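Local coordinates for protein alpha-1,2-mannosidase (Bacteroides thetaiotaomicron, PDB 2WW2) that hydrolyses alpha-mannosides with inversion of anomeric configuration, as a calcium-dependent family 92 glycoside hydrolase that probably attacks alpha-1,2-linked mannose, at residues 482-487 / 493-498. Sequence-based numbering, arbitrary orientation.
Sequences RNLYYP and WTKDAK
Leu484 O accepts the backbone N-H of Trp493 at 2.9 Å from N, a nearly straight bond (157° at the hydrogen) that continues the two-stranded antiparallel hairpin of 485-486 and 491-492 by one link beyond its strands. A second bond ties the same corner: Lys495 NZ reaches Asn483 O at 3.1 Å, lying in the plane of that carbonyl. The lysine gets there with CG anti to its carbonyl carbon (chi1 -65°) and an extended chain beyond, which passes Leu484 only loosely, Lys495 CD 4.5 Å from Leu484 CD2. Trp501 adds a cation-pi contact to this ammonium. Leu484 lies against the backbone carbonyl of Trp493, its CB 3.7 Å from Trp493 O, and packs on Thr445 and Thr448 of helix 444-465; Thr445 OG1 also hydrogen-bonds Trp493 O. Tyr486 and Trp493 project side by side in the same direction, both with CG anti to the backbone N. Their planes are 27° apart but slid past each other, the Tyr486 ring and the five-membered ring of Trp493 being 5.3 Å apart between centroids; the touch is local, Tyr486 CD2 to Trp493 CD1 at 3.4 Å. The indole NE1 bonds Arg502 O, while Trp501 stacks on Tyr486. A methionine in place of Lys495 would probably leave Asn483 O without this donor and Trp501 without its cation. Two successive backbone carbonyls in 483-486 thus take donors from the chain leaving the hairpin, and with the rings barely overlapping, these polar bonds probably set the register more than the aromatic touch does.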
ATOM      1  N   ARG A 482     -21.790 -20.895  -7.641  1.00 11.08           N
ATOM      2  CA  ARG A 482     -22.606 -19.772  -8.110  1.00 11.75           C
ATOM      3  C   ARG A 482     -23.441 -19.134  -7.002  1.00 11.42           C
ATOM      4  O   ARG A 482     -23.862 -17.982  -7.111  1.00 11.48           O
ATOM      5  CB  ARG A 482     -23.531 -20.201  -9.258  1.00 12.22           C
ATOM      6  CG  ARG A 482     -22.819 -20.780 -10.487  1.00 15.08           C
ATOM      7  CD  ARG A 482     -23.875 -21.070 -11.569  1.00 20.29           C
ATOM      8  NE  ARG A 482     -23.387 -21.794 -12.746  1.00 26.14           N
ATOM      9  CZ  ARG A 482     -22.784 -21.243 -13.810  1.00 29.32           C
ATOM     10  NH1 ARG A 482     -22.530 -19.934 -13.869  1.00 27.80           N
ATOM     11  NH2 ARG A 482     -22.426 -22.016 -14.835  1.00 30.42           N
ATOM     12  N   ASN A 483     -23.710 -19.888  -5.946  1.00 11.05           N
ATOM     13  CA  ASN A 483     -24.617 -19.434  -4.923  1.00 10.66           C
ATOM     14  C   ASN A 483     -23.983 -18.360  -4.043  1.00 10.75           C
ATOM     15  O   ASN A 483     -24.677 -17.703  -3.270  1.00  9.83           O
ATOM     16  CB  ASN A 483     -25.078 -20.614  -4.056  1.00 11.03           C
ATOM     17  CG  ASN A 483     -25.996 -21.558  -4.801  1.00 13.15           C
ATOM     18  OD1 ASN A 483     -26.783 -21.127  -5.645  1.00 14.71           O
ATOM     19  ND2 ASN A 483     -25.905 -22.850  -4.499  1.00 13.71           N
ATOM     20  N   LEU A 484     -22.667 -18.176  -4.155  1.00  9.98           N
ATOM     21  CA  LEU A 484     -21.999 -17.153  -3.348  1.00 10.78           C
ATOM     22  C   LEU A 484     -21.398 -15.999  -4.158  1.00 10.99           C
ATOM     23  O   LEU A 484     -20.782 -15.089  -3.605  1.00 10.67           O
ATOM     24  CB  LEU A 484     -20.933 -17.787  -2.437  1.00 10.01           C
ATOM     25  CG  LEU A 484     -21.528 -18.709  -1.365  1.00  9.65           C
ATOM     26  CD1 LEU A 484     -20.417 -19.336  -0.510  1.00 10.07           C
ATOM     27  CD2 LEU A 484     -22.544 -17.977  -0.498  1.00  9.04           C
ATOM     28  N   TYR A 485     -21.593 -16.033  -5.467  1.00 11.74           N
ATOM     29  CA  TYR A 485     -21.159 -14.936  -6.310  1.00 12.25           C
ATOM     30  C   TYR A 485     -22.126 -13.750  -6.144  1.00 12.74           C
ATOM     31  O   TYR A 485     -23.331 -13.882  -6.357  1.00 12.12           O
ATOM     32  CB  TYR A 485     -21.074 -15.390  -7.764  1.00 12.36           C
ATOM     33  CG  TYR A 485     -20.427 -14.365  -8.661  1.00 13.34           C
ATOM     34  CD1 TYR A 485     -19.046 -14.282  -8.756  1.00 13.10           C
ATOM     35  CD2 TYR A 485     -21.198 -13.477  -9.410  1.00 13.92           C
ATOM     36  CE1 TYR A 485     -18.448 -13.355  -9.577  1.00 13.77           C
ATOM     37  CE2 TYR A 485     -20.605 -12.534 -10.233  1.00 14.64           C
ATOM     38  CZ  TYR A 485     -19.227 -12.478 -10.306  1.00 14.43           C
ATOM     39  OH  TYR A 485     -18.605 -11.567 -11.121  1.00 14.69           O
ATOM     40  N   TYR A 486     -21.589 -12.610  -5.715  1.00 13.68           N
ATOM     41  CA  TYR A 486     -22.399 -11.435  -5.355  1.00 14.74           C
ATOM     42  C   TYR A 486     -22.515 -10.568  -6.608  1.00 15.20           C
ATOM     43  O   TYR A 486     -21.580  -9.830  -6.926  1.00 14.88           O
ATOM     44  CB  TYR A 486     -21.660 -10.646  -4.264  1.00 14.57           C
ATOM     45  CG  TYR A 486     -22.515  -9.741  -3.393  1.00 15.11           C
ATOM     46  CD1 TYR A 486     -23.758  -9.287  -3.816  1.00 15.87           C
ATOM     47  CD2 TYR A 486     -22.059  -9.329  -2.145  1.00 15.39           C
ATOM     48  CE1 TYR A 486     -24.539  -8.443  -2.990  1.00 16.77           C
ATOM     49  CE2 TYR A 486     -22.822  -8.494  -1.327  1.00 16.85           C
ATOM     50  CZ  TYR A 486     -24.052  -8.059  -1.754  1.00 17.28           C
ATOM     51  OH  TYR A 486     -24.782  -7.232  -0.921  1.00 19.21           O
ATOM     52  N   PRO A 487     -23.650 -10.649  -7.329  1.00 16.21           N
ATOM     53  CA  PRO A 487     -23.653 -10.044  -8.667  1.00 16.91           C
ATOM     54  C   PRO A 487     -23.401  -8.536  -8.660  1.00 17.79           C
ATOM     55  O   PRO A 487     -22.652  -8.048  -9.506  1.00 18.29           O
ATOM     56  CB  PRO A 487     -25.049 -10.373  -9.231  1.00 17.05           C
ATOM     57  CG  PRO A 487     -25.672 -11.341  -8.267  1.00 18.02           C
ATOM     58  CD  PRO A 487     -24.952 -11.218  -6.947  1.00 15.58           C
ATOM     59  N   TRP A 493     -18.720 -13.800  -2.072  1.00 10.87           N
ATOM     60  CA  TRP A 493     -18.909 -13.185  -0.749  1.00 11.45           C
ATOM     61  C   TRP A 493     -19.536 -14.253   0.139  1.00 11.44           C
ATOM     62  O   TRP A 493     -19.271 -15.442  -0.058  1.00 11.19           O
ATOM     63  CB  TRP A 493     -19.783 -11.928  -0.873  1.00 11.16           C
ATOM     64  CG  TRP A 493     -19.800 -10.985   0.290  1.00 11.67           C
ATOM     65  CD1 TRP A 493     -20.909 -10.439   0.866  1.00 11.77           C
ATOM     66  CD2 TRP A 493     -18.670 -10.427   0.985  1.00 11.65           C
ATOM     67  NE1 TRP A 493     -20.546  -9.590   1.884  1.00 13.34           N
ATOM     68  CE2 TRP A 493     -19.179  -9.570   1.983  1.00 11.92           C
ATOM     69  CE3 TRP A 493     -17.276 -10.588   0.876  1.00 11.77           C
ATOM     70  CZ2 TRP A 493     -18.350  -8.862   2.864  1.00 13.36           C
ATOM     71  CZ3 TRP A 493     -16.452  -9.877   1.757  1.00 11.96           C
ATOM     72  CH2 TRP A 493     -16.994  -9.029   2.734  1.00 11.75           C
ATOM     73  N   THR A 494     -20.364 -13.849   1.102  1.00 11.43           N
ATOM     74  CA  THR A 494     -20.910 -14.806   2.053  1.00 11.79           C
ATOM     75  C   THR A 494     -22.331 -14.409   2.443  1.00 12.16           C
ATOM     76  O   THR A 494     -22.686 -13.224   2.382  1.00 11.34           O
ATOM     77  CB  THR A 494     -20.044 -14.905   3.319  1.00 12.12           C
ATOM     78  OG1 THR A 494     -20.579 -15.909   4.189  1.00 13.19           O
ATOM     79  CG2 THR A 494     -20.017 -13.557   4.069  1.00 11.13           C
ATOM     80  N   LYS A 495     -23.133 -15.398   2.837  1.00 12.29           N
ATOM     81  CA  LYS A 495     -24.489 -15.159   3.345  1.00 13.26           C
ATOM     82  C   LYS A 495     -24.660 -15.888   4.670  1.00 13.23           C
ATOM     83  O   LYS A 495     -24.002 -16.899   4.903  1.00 13.85           O
ATOM     84  CB  LYS A 495     -25.545 -15.726   2.384  1.00 13.55           C
ATOM     85  CG  LYS A 495     -25.642 -15.082   1.015  1.00 15.90           C
ATOM     86  CD  LYS A 495     -26.496 -15.973   0.107  1.00 17.30           C
ATOM     87  CE  LYS A 495     -26.767 -15.327  -1.231  1.00 21.26           C
ATOM     88  NZ  LYS A 495     -27.222 -16.352  -2.244  1.00 23.53           N
ATOM     89  N   ASP A 496     -25.546 -15.395   5.532  1.00 13.23           N
ATOM     90  CA  ASP A 496     -25.907 -16.133   6.746  1.00 13.45           C
ATOM     91  C   ASP A 496     -26.918 -17.239   6.416  1.00 12.98           C
ATOM     92  O   ASP A 496     -27.251 -17.441   5.255  1.00 12.92           O
ATOM     93  CB  ASP A 496     -26.421 -15.183   7.842  1.00 13.20           C
ATOM     94  CG  ASP A 496     -27.734 -14.517   7.480  1.00 14.74           C
ATOM     95  OD1 ASP A 496     -28.412 -14.981   6.534  1.00 12.56           O
ATOM     96  OD2 ASP A 496     -28.096 -13.523   8.160  1.00 15.49           O
ATOM     97  N   ALA A 497     -27.393 -17.967   7.421  1.00 13.58           N
ATOM     98  CA  ALA A 497     -28.298 -19.092   7.168  1.00 14.14           C
ATOM     99  C   ALA A 497     -29.666 -18.640   6.645  1.00 15.20           C
ATOM    100  O   ALA A 497     -30.439 -19.446   6.124  1.00 15.20           O
ATOM    101  CB  ALA A 497     -28.457 -19.959   8.433  1.00 14.22           C
ATOM    102  N   LYS A 498     -29.959 -17.348   6.768  1.00 15.79           N
ATOM    103  CA  LYS A 498     -31.223 -16.815   6.261  1.00 16.70           C
ATOM    104  C   LYS A 498     -31.088 -16.204   4.869  1.00 16.35           C
ATOM    105  O   LYS A 498     -32.052 -15.684   4.322  1.00 15.75           O
ATOM    106  CB  LYS A 498     -31.799 -15.793   7.233  1.00 17.45           C
ATOM    107  CG  LYS A 498     -32.285 -16.414   8.530  1.00 20.63           C
ATOM    108  CD  LYS A 498     -33.482 -15.652   9.095  1.00 25.02           C
ATOM    109  CE  LYS A 498     -33.074 -14.379   9.849  1.00 28.18           C
ATOM    110  NZ  LYS A 498     -32.463 -14.666  11.184  1.00 30.25           N
TER